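PDB 4ZMK: telomere length regulator taz1 from Schizosaccharomyces pombe, which binds double-stranded telomeric DNA and regulates telomere length and function, here represented by the domain through which it forms homodimers. Local coordinates for residues L8-I13 with S58-S63. Numbering follows the deposited sequence.
Sequences LGLNSI and SKSLKS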
loop_
_atom_site.group_PDB
_atom_site.type_symbol
_atom_site.label_atom_id
_atom_site.label_comp_id
_atom_site.label_asym_id
_atom_site.label_seq_id
_atom_site.Cartn_x
_atom_site.Cartn_y
_atom_site.Cartn_z
ATOM N N LEU A 8 -10.045 7.135 0.688
ATOM C CA LEU A 8 -8.619 6.965 0.987
ATOM C C LEU A 8 -7.814 8.247 0.770
ATOM O O LEU A 8 -6.607 8.287 1.015
ATOM C CB LEU A 8 -8.022 5.837 0.136
ATOM C CG LEU A 8 -8.602 4.451 0.373
ATOM C CD1 LEU A 8 -7.884 3.413 -0.467
ATOM C CD2 LEU A 8 -8.526 4.105 1.862
ATOM N N GLY A 9 -8.484 9.284 0.291
ATOM C CA GLY A 9 -7.859 10.586 0.142
ATOM C C GLY A 9 -6.777 10.622 -0.917
ATOM O O GLY A 9 -5.744 11.263 -0.730
ATOM N N LEU A 10 -7.034 9.965 -2.043
ATOM C CA LEU A 10 -6.002 9.726 -3.036
ATOM C C LEU A 10 -6.097 10.561 -4.304
ATOM O O LEU A 10 -5.326 10.344 -5.234
ATOM C CB LEU A 10 -6.014 8.246 -3.423
ATOM C CG LEU A 10 -5.636 7.246 -2.323
ATOM C CD1 LEU A 10 -5.713 5.815 -2.873
ATOM C CD2 LEU A 10 -4.253 7.538 -1.747
ATOM N N ASN A 11 -7.005 11.526 -4.361
ATOM C CA ASN A 11 -7.247 12.174 -5.648
ATOM C C ASN A 11 -6.122 13.095 -6.111
ATOM O O ASN A 11 -6.175 13.610 -7.218
ATOM C CB ASN A 11 -8.579 12.935 -5.643
ATOM C CG ASN A 11 -8.573 14.137 -4.740
ATOM O OD1 ASN A 11 -7.525 14.623 -4.318
ATOM N ND2 ASN A 11 -9.761 14.634 -4.434
ATOM N N SER A 12 -5.104 13.292 -5.282
ATOM C CA SER A 12 -3.950 14.089 -5.705
ATOM C C SER A 12 -2.637 13.325 -5.628
ATOM O O SER A 12 -1.585 13.906 -5.851
ATOM C CB SER A 12 -3.815 15.367 -4.861
ATOM O OG SER A 12 -4.889 16.261 -5.078
ATOM N N ILE A 13 -2.682 12.034 -5.317
ATOM C CA ILE A 13 -1.446 11.333 -4.988
ATOM C C ILE A 13 -0.504 11.200 -6.187
ATOM O O ILE A 13 0.680 10.938 -6.019
ATOM C CB ILE A 13 -1.731 9.941 -4.385
ATOM C CG1 ILE A 13 -0.512 9.458 -3.593
ATOM C CG2 ILE A 13 -2.138 8.958 -5.458
ATOM C CD1 ILE A 13 -0.782 8.268 -2.727
ATOM N N SER A 58 -3.127 0.776 -5.429
ATOM C CA SER A 58 -2.107 0.270 -6.347
ATOM C C SER A 58 -2.159 1.038 -7.677
ATOM O O SER A 58 -1.151 1.485 -8.201
ATOM C CB SER A 58 -2.309 -1.220 -6.578
ATOM O OG SER A 58 -1.249 -1.781 -7.312
ATOM N N LYS A 59 -3.362 1.211 -8.190
ATOM C CA LYS A 59 -3.584 1.877 -9.457
ATOM C C LYS A 59 -3.128 3.336 -9.368
ATOM O O LYS A 59 -2.598 3.893 -10.336
ATOM C CB LYS A 59 -5.065 1.755 -9.832
ATOM C CG LYS A 59 -5.480 2.408 -11.107
ATOM C CD LYS A 59 -6.996 2.349 -11.284
ATOM C CE LYS A 59 -7.452 3.403 -12.297
ATOM N NZ LYS A 59 -8.922 3.642 -12.287
ATOM N N SER A 60 -3.285 3.940 -8.189
ATOM C CA SER A 60 -2.908 5.337 -8.023
ATOM C C SER A 60 -1.395 5.489 -7.891
ATOM O O SER A 60 -0.835 6.498 -8.315
ATOM C CB SER A 60 -3.615 5.955 -6.814
ATOM O OG SER A 60 -2.928 5.679 -5.610
ATOM N N LEU A 61 -0.733 4.483 -7.335
ATOM C CA LEU A 61 0.723 4.528 -7.204
ATOM C C LEU A 61 1.407 4.277 -8.558
ATOM O O LEU A 61 2.475 4.816 -8.846
ATOM C CB LEU A 61 1.184 3.529 -6.141
ATOM C CG LEU A 61 0.706 3.900 -4.727
ATOM C CD1 LEU A 61 1.370 3.055 -3.681
ATOM C CD2 LEU A 61 0.987 5.375 -4.460
ATOM N N LYS A 62 0.779 3.466 -9.396
ATOM C CA LYS A 62 1.254 3.269 -10.759
ATOM C C LYS A 62 1.134 4.580 -11.529
ATOM O O LYS A 62 2.023 4.946 -12.294
ATOM C CB LYS A 62 0.467 2.156 -11.455
ATOM C CG LYS A 62 0.649 0.777 -10.829
ATOM C CD LYS A 62 -0.261 -0.261 -11.484
ATOM C CE LYS A 62 -0.161 -1.608 -10.777
ATOM N NZ LYS A 62 -1.067 -2.647 -11.339
ATOM N N SER A 63 0.031 5.290 -11.311
ATOM C CA SER A 63 -0.182 6.583 -11.942
ATOM C C SER A 63 0.851 7.590 -11.444
ATOM O O SER A 63 1.407 8.361 -12.221
ATOM C CB SER A 63 -1.596 7.088 -11.667
ATOM O OG SER A 63 -1.853 8.302 -12.349
#
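Ile13 meets helix 44-70 with both of its branches. On the shorter one, Ile13 CG2 lies 3.4 Å from Ser60 OG and 3.6 Å from Ser60 CB. The longer branch reaches past Ser60 to Leu61: CG1 lies anti to the backbone N (chi1 -159°), and Ile13 CD1 comes to 3.8 Å from Leu61 CD2. These two side chains run obliquely to one another and touch through single methyls. Leu10 approaches Ser60 from the same loop, with Leu10 CD1 3.9 Å from Ser60 OG. The Ser60 hydroxyl thus has methyls of both Leu10 and Ile13 beside it, and it hydrogen-bonds back to Leu57 O; these OG contacts belong to one of two deposited conformers. Leu10 and Ile13 are the ends of a type I beta turn, closed by Ile13 N to Leu10 O at 3.1 Å, and in both CB points toward the helix. Ile13 and Leu61 also pack on Val27 of helix 20-40, and Leu61 reaches Val27 of the second subunit. The loop fills in between the two long helices beside the dimer interface. No hydrogen bond joins the two segments, so this buried contact rests on van der Waals packing, with the serine hydroxyl, in this conformer, bonded within its own helix.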